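Local coordinates for TolA protein (Vibrio cholerae, PDB 4G7X), which probably acts as part of the Tol-Pal system of the cell envelope, its C-terminal domain being a compact module that docks other proteins, at residues Gly52-Gln57 against Ser114-Lys119; Ala38-Phe43 against Gln121-Glu126; Ser46-Tyr51 against Glu126-Ile131. All coordinates share one frame; numbering follows the deposited sequence. Where two conformers were deposited one is given.

Contact 1 of 3, residues Gly52-Gln57 against Ser114-Lys119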
ATOM      1  N   GLY B  52      -2.400  15.167  -3.624  1.00 12.33           N
ATOM      2  CA  GLY B  52      -2.311  14.269  -4.778  1.00 12.26           C
ATOM      3  C   GLY B  52      -1.007  14.459  -5.537  1.00 12.04           C
ATOM      4  O   GLY B  52      -0.341  13.486  -5.899  1.00 12.14           O
ATOM      5  N   ALA B  53      -0.645  15.716  -5.783  1.00 12.04           N
ATOM      6  CA  ALA B  53       0.610  16.045  -6.455  1.00 11.95           C
ATOM      7  C   ALA B  53       1.834  15.646  -5.625  1.00 11.83           C
ATOM      8  O   ALA B  53       2.822  15.155  -6.173  1.00 11.84           O
ATOM      9  CB  ALA B  53       0.652  17.525  -6.805  1.00 12.24           C
ATOM     10  N   ILE B  54       1.766  15.854  -4.310  1.00 11.66           N
ATOM     11  CA  ILE B  54       2.837  15.430  -3.406  1.00 11.59           C
ATOM     12  C   ILE B  54       3.032  13.912  -3.495  1.00 11.37           C
ATOM     13  O   ILE B  54       4.165  13.436  -3.633  1.00 11.01           O
ATOM     14  CB  ILE B  54       2.577  15.882  -1.948  1.00 11.76           C
ATOM     15  CG1 ILE B  54       2.732  17.407  -1.831  1.00 11.78           C
ATOM     16  CG2 ILE B  54       3.523  15.178  -0.980  1.00 11.91           C
ATOM     17  CD1 ILE B  54       2.185  18.007  -0.549  1.00 12.19           C
ATOM     18  N   TYR B  55       1.931  13.165  -3.448  1.00 11.11           N
ATOM     19  CA  TYR B  55       1.985  11.700  -3.513  1.00 11.35           C
ATOM     20  C   TYR B  55       2.558  11.197  -4.832  1.00 11.67           C
ATOM     21  O   TYR B  55       3.361  10.262  -4.850  1.00 11.51           O
ATOM     22  CB  TYR B  55       0.605  11.074  -3.285  1.00 10.95           C
ATOM     23  CG  TYR B  55      -0.053  11.375  -1.953  1.00 10.58           C
ATOM     24  CD1 TYR B  55       0.669  11.899  -0.879  1.00 10.64           C
ATOM     25  CD2 TYR B  55      -1.402  11.095  -1.765  1.00 10.46           C
ATOM     26  CE1 TYR B  55       0.049  12.167   0.330  1.00 10.62           C
ATOM     27  CE2 TYR B  55      -2.026  11.346  -0.555  1.00 10.55           C
ATOM     28  CZ  TYR B  55      -1.298  11.880   0.486  1.00 10.52           C
ATOM     29  OH  TYR B  55      -1.924  12.133   1.682  1.00 10.90           O
ATOM     30  N   THR B  56       2.141  11.823  -5.930  1.00 12.32           N
ATOM     31  CA  THR B  56       2.589  11.450  -7.267  1.00 13.20           C
ATOM     32  C   THR B  56       4.098  11.679  -7.414  1.00 13.39           C
ATOM     33  O   THR B  56       4.803  10.851  -8.000  1.00 13.43           O
ATOM     34  CB  THR B  56       1.787  12.211  -8.349  1.00 13.73           C
ATOM     35  OG1 THR B  56       0.380  12.001  -8.149  1.00 14.80           O
ATOM     36  CG2 THR B  56       2.160  11.725  -9.734  1.00 14.24           C
ATOM     37  N   GLN B  57       4.593  12.780  -6.847  1.00 13.50           N
ATOM     38  CA  GLN B  57       6.027  13.072  -6.834  1.00 14.23           C
ATOM     39  C   GLN B  57       6.812  12.049  -6.012  1.00 13.82           C
ATOM     40  O   GLN B  57       7.881  11.601  -6.432  1.00 14.14           O
ATOM     41  CB  GLN B  57       6.286  14.504  -6.338  1.00 15.41           C
ATOM     42  CG  GLN B  57       7.746  14.850  -6.049  1.00 17.37           C
ATOM     43  CD  GLN B  57       8.626  14.909  -7.288  1.00 18.71           C
ATOM     44  OE1 GLN B  57       8.143  15.059  -8.410  1.00 20.40           O
ATOM     45  NE2 GLN B  57       9.933  14.797  -7.083  1.00 19.59           N
ATOM     46  N   SER B 114       6.629   7.234   3.682  0.50 12.50           N
ATOM     47  CA  SER B 114       5.413   7.754   4.299  0.50 12.64           C
ATOM     48  C   SER B 114       4.732   8.740   3.354  0.50 12.41           C
ATOM     49  O   SER B 114       5.393   9.363   2.524  0.50 12.48           O
ATOM     50  CB  SER B 114       5.746   8.450   5.623  0.50 13.04           C
ATOM     51  OG  SER B 114       4.588   9.006   6.217  0.50 13.48           O
ATOM     52  N   PHE B 115       3.412   8.866   3.478  1.00 12.25           N
ATOM     53  CA  PHE B 115       2.646   9.834   2.702  1.00 12.44           C
ATOM     54  C   PHE B 115       2.145  10.883   3.687  1.00 12.96           C
ATOM     55  O   PHE B 115       1.497  10.531   4.668  1.00 12.92           O
ATOM     56  CB  PHE B 115       1.451   9.149   2.033  1.00 12.21           C
ATOM     57  CG  PHE B 115       1.831   8.085   1.035  1.00 12.08           C
ATOM     58  CD1 PHE B 115       1.891   8.387  -0.321  1.00 12.04           C
ATOM     59  CD2 PHE B 115       2.110   6.780   1.444  1.00 11.79           C
ATOM     60  CE1 PHE B 115       2.232   7.414  -1.251  1.00 12.00           C
ATOM     61  CE2 PHE B 115       2.452   5.806   0.518  1.00 11.89           C
ATOM     62  CZ  PHE B 115       2.508   6.122  -0.830  1.00 11.83           C
ATOM     63  N   PRO B 116       2.443  12.172   3.435  1.00 13.27           N
ATOM     64  CA  PRO B 116       2.031  13.207   4.387  1.00 13.82           C
ATOM     65  C   PRO B 116       0.516  13.416   4.448  1.00 14.18           C
ATOM     66  O   PRO B 116      -0.184  13.193   3.457  1.00 13.91           O
ATOM     67  CB  PRO B 116       2.715  14.474   3.856  1.00 13.88           C
ATOM     68  CG  PRO B 116       3.804  13.994   2.948  1.00 14.45           C
ATOM     69  CD  PRO B 116       3.275  12.724   2.351  1.00 13.56           C
ATOM     70  N   LEU B 117       0.035  13.828   5.618  1.00 14.98           N
ATOM     71  CA  LEU B 117      -1.359  14.222   5.820  1.00 16.05           C
ATOM     72  C   LEU B 117      -1.421  15.584   6.505  1.00 17.40           C
ATOM     73  O   LEU B 117      -0.514  15.934   7.263  1.00 17.62           O
ATOM     74  CB  LEU B 117      -2.099  13.199   6.684  1.00 15.83           C
ATOM     75  CG  LEU B 117      -2.439  11.823   6.112  1.00 15.69           C
ATOM     76  CD1 LEU B 117      -3.020  10.961   7.222  1.00 15.45           C
ATOM     77  CD2 LEU B 117      -3.413  11.911   4.947  1.00 15.76           C
ATOM     78  N   PRO B 118      -2.494  16.357   6.247  1.00 18.36           N
ATOM     79  CA  PRO B 118      -2.646  17.625   6.961  1.00 19.45           C
ATOM     80  C   PRO B 118      -3.033  17.401   8.418  1.00 20.65           C
ATOM     81  O   PRO B 118      -3.694  16.409   8.739  1.00 21.24           O
ATOM     82  CB  PRO B 118      -3.788  18.312   6.210  1.00 19.20           C
ATOM     83  CG  PRO B 118      -4.579  17.196   5.622  1.00 18.84           C
ATOM     84  CD  PRO B 118      -3.570  16.144   5.260  1.00 18.35           C
ATOM     85  N   LYS B 119      -2.616  18.316   9.288  1.00 22.44           N
ATOM     86  CA  LYS B 119      -2.951  18.238  10.704  1.00 23.63           C
ATOM     87  C   LYS B 119      -4.334  18.826  10.964  1.00 24.36           C
ATOM     88  O   LYS B 119      -4.652  19.919  10.484  1.00 25.38           O
ATOM     89  CB  LYS B 119      -1.895  18.955  11.549  1.00 24.45           C
TER
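Tyr55 of a long helix and Phe115 of the short, weakly bonded strand 115-116 mark the closest backbone approach, with their CA atoms 6.5 Å apart. Tyr55 carries most of the contact. Its CG lies anti to its own carbonyl carbon (chi1 -60°), which lays the ring along the flank of the helix and brings the phenol to the strand. Phe115 meets this ring edge-on in a T-shaped pair: the CD1 edge of the phenylalanine points at one face of the tyrosine, the centroids are 5.4 Å apart and the planes stand at 88°. Phe115 CB adds to the packing, 3.7 Å from Tyr55 CE1. At the far end of the tyrosine, OH donates a hydrogen bond of 2.7 Å to Pro116 O, which lies at the ring edge and is met almost head-on by the hydroxyl. Tyrosine therefore suits this place twice over, giving an apolar face to Phe115 and a polar tip to a backbone carbonyl. Pro116 packs alongside: its ring carbon CD lies 3.8 Å from Tyr55 CE1, while its CG meets the CG2 branch of Ile54 at 4.1 Å. Leu117 CD2 brushes the same phenol oxygen. The strand is held on the sheet by backbone bonding between Phe115 and Ala87, and Phe115 also touches Leu78 and Leu80 of strand 74-83. Tyr55 thus lies between strand 115-116, Leu128 of helix 122-128, Leu80, and Leu133 of strand 130-135.

Contact 2 of 3, residues Ala38-Phe43 against Gln121-Glu126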
ATOM      1  N   ALA B  38     -19.985  25.730   0.882  1.00 14.91           N
ATOM      2  CA  ALA B  38     -19.269  25.766  -0.391  1.00 14.43           C
ATOM      3  C   ALA B  38     -17.795  26.108  -0.215  1.00 14.08           C
ATOM      4  O   ALA B  38     -16.946  25.567  -0.921  1.00 13.49           O
ATOM      5  CB  ALA B  38     -19.931  26.744  -1.347  1.00 14.30           C
ATOM      6  N   ALA B  39     -17.494  26.996   0.729  1.00 14.13           N
ATOM      7  CA  ALA B  39     -16.119  27.419   0.968  1.00 14.30           C
ATOM      8  C   ALA B  39     -15.254  26.247   1.423  1.00 14.32           C
ATOM      9  O   ALA B  39     -14.104  26.113   0.992  1.00 14.23           O
ATOM     10  CB  ALA B  39     -16.074  28.546   1.989  1.00 14.43           C
ATOM     11  N   ARG B  40     -15.812  25.405   2.291  1.00 14.42           N
ATOM     12  CA  ARG B  40     -15.092  24.230   2.779  1.00 14.50           C
ATOM     13  C   ARG B  40     -14.873  23.221   1.657  1.00 14.44           C
ATOM     14  O   ARG B  40     -13.793  22.639   1.548  1.00 14.15           O
ATOM     15  CB  ARG B  40     -15.809  23.582   3.966  1.00 15.07           C
ATOM     16  CG  ARG B  40     -14.988  22.511   4.677  1.00 15.84           C
ATOM     17  CD  ARG B  40     -13.714  23.082   5.280  1.00 16.64           C
ATOM     18  NE  ARG B  40     -12.850  22.035   5.825  1.00 17.68           N
ATOM     19  CZ  ARG B  40     -11.649  22.248   6.357  1.00 18.23           C
ATOM     20  NH1 ARG B  40     -11.148  23.474   6.425  1.00 18.90           N
ATOM     21  NH2 ARG B  40     -10.944  21.226   6.828  1.00 19.24           N
ATOM     22  N   GLN B  41     -15.886  23.034   0.814  1.00 14.10           N
ATOM     23  CA  GLN B  41     -15.753  22.160  -0.356  1.00 14.16           C
ATOM     24  C   GLN B  41     -14.615  22.605  -1.273  1.00 13.91           C
ATOM     25  O   GLN B  41     -13.869  21.769  -1.784  1.00 13.72           O
ATOM     26  CB  GLN B  41     -17.067  22.066  -1.130  1.00 15.04           C
ATOM     27  CG  GLN B  41     -18.166  21.326  -0.384  1.00 15.96           C
ATOM     28  CD  GLN B  41     -19.367  21.005  -1.255  1.00 16.70           C
ATOM     29  OE1 GLN B  41     -19.402  21.332  -2.445  1.00 17.70           O
ATOM     30  NE2 GLN B  41     -20.366  20.363  -0.661  1.00 17.40           N
ATOM     31  N   GLN B  42     -14.480  23.916  -1.468  1.00 13.46           N
ATOM     32  CA  GLN B  42     -13.386  24.475  -2.264  1.00 13.31           C
ATOM     33  C   GLN B  42     -12.027  24.165  -1.647  1.00 13.63           C
ATOM     34  O   GLN B  42     -11.091  23.784  -2.352  1.00 13.30           O
ATOM     35  CB  GLN B  42     -13.555  25.986  -2.440  1.00 12.89           C
ATOM     36  CG  GLN B  42     -14.744  26.346  -3.313  1.00 12.57           C
ATOM     37  CD  GLN B  42     -14.851  27.826  -3.616  1.00 12.34           C
ATOM     38  OE1 GLN B  42     -14.161  28.657  -3.021  1.00 12.45           O
ATOM     39  NE2 GLN B  42     -15.726  28.162  -4.558  1.00 11.85           N
ATOM     40  N   PHE B  43     -11.931  24.318  -0.330  1.00 13.92           N
ATOM     41  CA  PHE B  43     -10.692  24.035   0.385  1.00 14.36           C
ATOM     42  C   PHE B  43     -10.309  22.561   0.267  1.00 14.11           C
ATOM     43  O   PHE B  43      -9.155  22.240  -0.013  1.00 14.05           O
ATOM     44  CB  PHE B  43     -10.795  24.459   1.851  1.00 15.35           C
ATOM     45  CG  PHE B  43      -9.581  24.113   2.668  1.00 16.22           C
ATOM     46  CD1 PHE B  43      -8.417  24.868   2.566  1.00 16.69           C
ATOM     47  CD2 PHE B  43      -9.603  23.031   3.544  1.00 16.63           C
ATOM     48  CE1 PHE B  43      -7.294  24.550   3.322  1.00 17.00           C
ATOM     49  CE2 PHE B  43      -8.487  22.710   4.301  1.00 16.95           C
ATOM     50  CZ  PHE B  43      -7.333  23.472   4.191  1.00 17.07           C
ATOM     51  N   GLN B 121      -7.368  18.194   9.878  1.00 25.07           N
ATOM     52  CA  GLN B 121      -8.275  18.407   8.751  1.00 24.36           C
ATOM     53  C   GLN B 121      -8.920  17.075   8.362  1.00 23.45           C
ATOM     54  O   GLN B 121      -8.618  16.529   7.296  1.00 22.50           O
ATOM     55  CB  GLN B 121      -7.535  19.030   7.561  1.00 25.21           C
ATOM     56  CG  GLN B 121      -7.109  20.476   7.773  1.00 26.04           C
ATOM     57  CD  GLN B 121      -6.221  21.010   6.662  1.00 26.61           C
ATOM     58  OE1 GLN B 121      -6.267  20.542   5.522  1.00 27.39           O
ATOM     59  NE2 GLN B 121      -5.408  22.007   6.992  1.00 27.40           N
ATOM     60  N   PRO B 122      -9.815  16.547   9.226  1.00 22.78           N
ATOM     61  CA  PRO B 122     -10.341  15.190   9.039  1.00 22.37           C
ATOM     62  C   PRO B 122     -11.113  14.976   7.736  1.00 21.77           C
ATOM     63  O   PRO B 122     -11.057  13.883   7.169  1.00 21.57           O
ATOM     64  CB  PRO B 122     -11.258  14.988  10.254  1.00 22.61           C
ATOM     65  CG  PRO B 122     -11.610  16.364  10.704  1.00 22.81           C
ATOM     66  CD  PRO B 122     -10.404  17.202  10.410  1.00 23.08           C
ATOM     67  N   ASP B 123     -11.818  16.003   7.263  1.00 20.81           N
ATOM     68  CA  ASP B 123     -12.570  15.894   6.010  1.00 20.02           C
ATOM     69  C   ASP B 123     -11.647  15.722   4.799  1.00 19.27           C
ATOM     70  O   ASP B 123     -11.973  14.984   3.867  1.00 19.38           O
ATOM     71  CB  ASP B 123     -13.553  17.066   5.822  1.00 20.32           C
ATOM     72  CG  ASP B 123     -12.892  18.439   5.934  1.00 20.32           C
ATOM     73  OD1 ASP B 123     -11.697  18.540   6.280  1.00 20.51           O
ATOM     74  OD2 ASP B 123     -13.595  19.438   5.673  1.00 21.08           O
ATOM     75  N   VAL B 124     -10.496  16.390   4.835  1.00 18.14           N
ATOM     76  CA  VAL B 124      -9.469  16.241   3.802  1.00 17.36           C
ATOM     77  C   VAL B 124      -8.834  14.850   3.879  1.00 17.13           C
ATOM     78  O   VAL B 124      -8.649  14.187   2.853  1.00 16.16           O
ATOM     79  CB  VAL B 124      -8.386  17.342   3.912  1.00 16.97           C
ATOM     80  CG1 VAL B 124      -7.267  17.114   2.906  1.00 16.93           C
ATOM     81  CG2 VAL B 124      -9.002  18.723   3.713  1.00 17.12           C
ATOM     82  N   VAL B 125      -8.524  14.405   5.097  1.00 16.93           N
ATOM     83  CA  VAL B 125      -7.939  13.078   5.318  1.00 16.88           C
ATOM     84  C   VAL B 125      -8.834  11.972   4.744  1.00 16.99           C
ATOM     85  O   VAL B 125      -8.336  11.027   4.131  1.00 16.25           O
ATOM     86  CB  VAL B 125      -7.603  12.837   6.811  1.00 16.77           C
ATOM     87  CG1 VAL B 125      -7.146  11.404   7.056  1.00 16.60           C
ATOM     88  CG2 VAL B 125      -6.527  13.809   7.268  1.00 16.95           C
ATOM     89  N   GLU B 126     -10.148  12.100   4.922  1.00 17.39           N
ATOM     90  CA  GLU B 126     -11.106  11.139   4.362  1.00 18.10           C
ATOM     91  C   GLU B 126     -10.959  10.933   2.853  1.00 17.55           C
ATOM     92  O   GLU B 126     -11.050   9.804   2.369  1.00 17.90           O
ATOM     93  CB  GLU B 126     -12.546  11.532   4.716  1.00 19.57           C
ATOM     94  CG  GLU B 126     -12.913  11.280   6.172  1.00 21.58           C
ATOM     95  CD  GLU B 126     -12.794   9.817   6.562  1.00 22.69           C
ATOM     96  OE1 GLU B 126     -13.561   8.995   6.022  1.00 24.30           O
ATOM     97  OE2 GLU B 126     -11.936   9.493   7.411  1.00 23.38           O
TER
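Gln121, at the N-cap of helix 122-128, sends its extended side chain to the edge of the Phe43 ring, where OE1 lies near the ring plane, 3.3 Å from CE2 and close to CZ as well. The C-H groups there probably carry a slight positive charge that suits the amide oxygen; amide and ring planes are 63° apart. Two positions on, Asp123 makes the main polar bond. Its CG is tucked between the backbone N and the carbonyl carbon (chi1 54°), and its carboxylate meets Arg40 side-on and nearly coplanar. Arg40 NE binds Asp123 OD2 at 2.7 Å, and Arg40 NH2 binds Asp123 OD1 at 2.8 Å, both oxygens using their syn lone pairs. This two-pronged salt bridge ties helix 122-128 to the start of helix 38-62 in the TolA C-terminal domain; the axes of segments 38-43 and 122-126 approach to 10.9 Å and cross at -50°, a spacing that long side chains can span. An acid in a first helical turn would probably interact favourably with the helix dipole, and Asp123 OD1 also takes a weak bond from Val124 N. Phe43 CD2 lies over one guanidinium face, offset toward the rim, and probably limits its rotation. Val124 sets CG2 4.1 Å from Phe43 CE2, an apolar contact beside the salt bridge.

Contact 3 of 3, residues Ser46-Tyr51 against Glu126-Ile131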
ATOM      1  N   SER B  46      -9.120  21.749  -3.268  1.00 14.03           N
ATOM      2  CA  SER B  46      -7.775  22.298  -3.432  1.00 14.64           C
ATOM      3  C   SER B  46      -6.719  21.425  -2.751  1.00 14.87           C
ATOM      4  O   SER B  46      -5.685  21.120  -3.345  1.00 15.12           O
ATOM      5  CB  SER B  46      -7.712  23.732  -2.893  1.00 14.71           C
ATOM      6  OG  SER B  46      -6.445  24.324  -3.137  1.00 15.39           O
ATOM      7  N   GLU B  47      -6.997  21.024  -1.512  1.00 15.37           N
ATOM      8  CA  GLU B  47      -6.067  20.212  -0.727  1.00 16.01           C
ATOM      9  C   GLU B  47      -5.853  18.813  -1.299  1.00 15.99           C
ATOM     10  O   GLU B  47      -4.735  18.294  -1.260  1.00 15.66           O
ATOM     11  CB  GLU B  47      -6.511  20.146   0.736  1.00 16.89           C
ATOM     12  CG  GLU B  47      -6.260  21.436   1.499  1.00 17.72           C
ATOM     13  CD  GLU B  47      -4.783  21.723   1.693  1.00 18.47           C
ATOM     14  OE1 GLU B  47      -4.198  22.425   0.846  1.00 18.80           O
ATOM     15  OE2 GLU B  47      -4.201  21.227   2.680  1.00 19.65           O
ATOM     16  N   VAL B  48      -6.915  18.212  -1.835  1.00 16.03           N
ATOM     17  CA  VAL B  48      -6.813  16.915  -2.511  1.00 16.52           C
ATOM     18  C   VAL B  48      -5.890  17.005  -3.725  1.00 16.48           C
ATOM     19  O   VAL B  48      -5.087  16.099  -3.973  1.00 16.26           O
ATOM     20  CB  VAL B  48      -8.203  16.352  -2.890  1.00 16.86           C
ATOM     21  CG1 VAL B  48      -8.089  15.157  -3.831  1.00 17.15           C
ATOM     22  CG2 VAL B  48      -8.950  15.951  -1.630  1.00 16.85           C
ATOM     23  N   GLY B  49      -5.992  18.105  -4.467  1.00 16.08           N
ATOM     24  CA  GLY B  49      -5.098  18.357  -5.591  1.00 15.83           C
ATOM     25  C   GLY B  49      -3.654  18.513  -5.141  1.00 15.49           C
ATOM     26  O   GLY B  49      -2.745  17.939  -5.748  1.00 15.60           O
ATOM     27  N   ARG B  50      -3.452  19.272  -4.065  1.00 15.41           N
ATOM     28  CA  ARG B  50      -2.111  19.563  -3.555  1.00 15.33           C
ATOM     29  C   ARG B  50      -1.417  18.307  -3.027  1.00 14.62           C
ATOM     30  O   ARG B  50      -0.272  18.025  -3.396  1.00 14.10           O
ATOM     31  CB  ARG B  50      -2.157  20.657  -2.480  1.00 16.29           C
ATOM     32  CG  ARG B  50      -0.788  21.222  -2.129  1.00 17.59           C
ATOM     33  CD  ARG B  50      -0.866  22.436  -1.217  1.00 18.52           C
ATOM     34  NE  ARG B  50      -1.372  22.118   0.118  1.00 19.48           N
ATOM     35  CZ  ARG B  50      -0.644  21.613   1.112  1.00 20.02           C
ATOM     36  NH1 ARG B  50       0.645  21.334   0.941  1.00 20.71           N
ATOM     37  NH2 ARG B  50      -1.214  21.371   2.284  1.00 20.44           N
ATOM     38  N   TYR B  51      -2.112  17.553  -2.178  1.00 13.91           N
ATOM     39  CA  TYR B  51      -1.553  16.309  -1.648  1.00 13.35           C
ATOM     40  C   TYR B  51      -1.433  15.225  -2.711  1.00 12.94           C
ATOM     41  O   TYR B  51      -0.464  14.468  -2.711  1.00 12.17           O
ATOM     42  CB  TYR B  51      -2.328  15.824  -0.419  1.00 13.90           C
ATOM     43  CG  TYR B  51      -1.937  16.562   0.840  1.00 14.55           C
ATOM     44  CD1 TYR B  51      -0.847  16.146   1.605  1.00 15.02           C
ATOM     45  CD2 TYR B  51      -2.642  17.690   1.257  1.00 15.03           C
ATOM     46  CE1 TYR B  51      -0.472  16.829   2.752  1.00 15.63           C
ATOM     47  CE2 TYR B  51      -2.282  18.374   2.406  1.00 15.52           C
ATOM     48  CZ  TYR B  51      -1.197  17.942   3.149  1.00 15.95           C
ATOM     49  OH  TYR B  51      -0.833  18.624   4.287  1.00 17.28           O
ATOM     50  N   GLU B 126     -10.148  12.100   4.922  1.00 17.39           N
ATOM     51  CA  GLU B 126     -11.106  11.139   4.362  1.00 18.10           C
ATOM     52  C   GLU B 126     -10.959  10.933   2.853  1.00 17.55           C
ATOM     53  O   GLU B 126     -11.050   9.804   2.369  1.00 17.90           O
ATOM     54  CB  GLU B 126     -12.546  11.532   4.716  1.00 19.57           C
ATOM     55  CG  GLU B 126     -12.913  11.280   6.172  1.00 21.58           C
ATOM     56  CD  GLU B 126     -12.794   9.817   6.562  1.00 22.69           C
ATOM     57  OE1 GLU B 126     -13.561   8.995   6.022  1.00 24.30           O
ATOM     58  OE2 GLU B 126     -11.936   9.493   7.411  1.00 23.38           O
ATOM     59  N   LYS B 127     -10.729  12.019   2.118  0.50 17.02           N
ATOM     60  CA  LYS B 127     -10.520  11.940   0.674  0.50 16.57           C
ATOM     61  C   LYS B 127      -9.120  11.427   0.328  0.50 16.15           C
ATOM     62  O   LYS B 127      -8.954  10.665  -0.626  0.50 16.31           O
ATOM     63  CB  LYS B 127     -10.777  13.295   0.007  0.50 16.81           C
ATOM     64  CG  LYS B 127     -12.223  13.766   0.070  0.50 17.03           C
ATOM     65  CD  LYS B 127     -13.158  12.817  -0.665  0.50 17.18           C
ATOM     66  CE  LYS B 127     -14.590  13.331  -0.658  0.50 17.37           C
ATOM     67  NZ  LYS B 127     -15.507  12.427  -1.409  0.50 17.65           N
ATOM     68  N   LEU B 128      -8.123  11.835   1.113  1.00 15.57           N
ATOM     69  CA  LEU B 128      -6.732  11.411   0.886  1.00 15.09           C
ATOM     70  C   LEU B 128      -6.490   9.923   1.148  1.00 14.62           C
ATOM     71  O   LEU B 128      -5.565   9.334   0.569  1.00 14.70           O
ATOM     72  CB  LEU B 128      -5.752  12.260   1.701  1.00 14.59           C
ATOM     73  CG  LEU B 128      -5.669  13.742   1.319  1.00 14.53           C
ATOM     74  CD1 LEU B 128      -4.632  14.457   2.169  1.00 14.43           C
ATOM     75  CD2 LEU B 128      -5.377  13.920  -0.165  1.00 14.82           C
ATOM     76  N   LYS B 129      -7.320   9.324   1.999  0.50 14.55           N
ATOM     77  CA  LYS B 129      -7.203   7.906   2.344  0.50 14.50           C
ATOM     78  C   LYS B 129      -7.673   6.973   1.229  0.50 14.12           C
ATOM     79  O   LYS B 129      -7.457   5.767   1.304  0.50 13.85           O
ATOM     80  CB  LYS B 129      -7.983   7.602   3.623  0.50 15.00           C
ATOM     81  CG  LYS B 129      -7.289   8.030   4.903  0.50 15.63           C
ATOM     82  CD  LYS B 129      -8.244   7.934   6.080  0.50 16.00           C
ATOM     83  CE  LYS B 129      -8.769   6.518   6.241  0.50 16.62           C
ATOM     84  NZ  LYS B 129      -9.648   6.389   7.435  0.50 17.11           N
ATOM     85  N   ASN B 130      -8.325   7.533   0.212  1.00 13.78           N
ATOM     86  CA  ASN B 130      -8.838   6.756  -0.916  1.00 13.67           C
ATOM     87  C   ASN B 130      -8.738   7.613  -2.169  1.00 13.54           C
ATOM     88  O   ASN B 130      -9.690   8.303  -2.539  1.00 13.98           O
ATOM     89  CB  ASN B 130     -10.287   6.322  -0.642  1.00 13.92           C
ATOM     90  CG  ASN B 130     -10.860   5.418  -1.725  1.00 14.32           C
ATOM     91  OD1 ASN B 130     -10.157   4.966  -2.630  1.00 14.71           O
ATOM     92  ND2 ASN B 130     -12.155   5.142  -1.623  1.00 14.74           N
ATOM     93  N   ILE B 131      -7.574   7.567  -2.813  1.00 13.16           N
ATOM     94  CA  ILE B 131      -7.224   8.564  -3.827  1.00 13.16           C
ATOM     95  C   ILE B 131      -6.735   7.948  -5.141  1.00 13.18           C
ATOM     96  O   ILE B 131      -5.901   7.039  -5.145  1.00 12.98           O
ATOM     97  CB  ILE B 131      -6.198   9.584  -3.260  1.00 13.12           C
ATOM     98  CG1 ILE B 131      -5.972  10.747  -4.232  1.00 13.22           C
ATOM     99  CG2 ILE B 131      -4.888   8.902  -2.866  1.00 13.16           C
ATOM    100  CD1 ILE B 131      -5.239  11.927  -3.630  1.00 13.59           C
TER
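Leu128 fits its two methyls against Tyr51 like a fork against a stem. CD2 lies 3.6 Å from Tyr51 CB, and CD1 is 3.7 Å from both Tyr51 CB and Tyr51 CG, so the leucine fills the angle where the aromatic ring leaves the helix. With CG anti to the carbonyl carbon (chi1 -65°), the branch is turned toward Tyr51. CD2 also rests near the helix backbone, 4.1 Å from Val48 CA. Val48 is a second bump, wedged where helix 122-128 gives way to strand 130-135. Its CG2 branch rests 3.6 Å from Lys127 CB, touching the lysine at the root while the rest of that long chain runs off elsewhere, and its CG1 branch faces Ile131 CD1 at 4.3 Å. A beta-branched valine suits a site that needs short arms in two directions. Ile131 CD1 also approaches Val48 O, packing a methyl beside the helix backbone. Within helix 38-62, Arg50 grips Glu47 side-on with NE and NH2, a bidentate salt bridge that gives the buried carboxylate a charged partner. Leu128 and Ile131 thus seat the helix-to-strand junction on helix 38-62, in an alpha+beta fold of the TolA C-terminal domain that broadly resembles that of TonB, with helices packed on an antiparallel sheet.

The three contacts fasten one long helix, 38-62, to the C-terminal part of the chain: contact 2 near its start, contact 3 in the middle and contact 1 further on. Centres of contacts 1 and 3 are about 8 Å apart, those of 2 and 3 about 9 Å, those of 1 and 2 about 15 Å. Pro118 CA lies 3.4 Å from Tyr51 OH, joining contact 1 to contact 3, and Val124 CG1 lies 3.8 Å from Glu47 CB, joining 2 to 3. Pro118 CG also meets Val124 CG1 at 3.8 Å. At the periphery, Lys129 NZ of contact 3 makes a salt bridge with an acidic side chain of another protein chain.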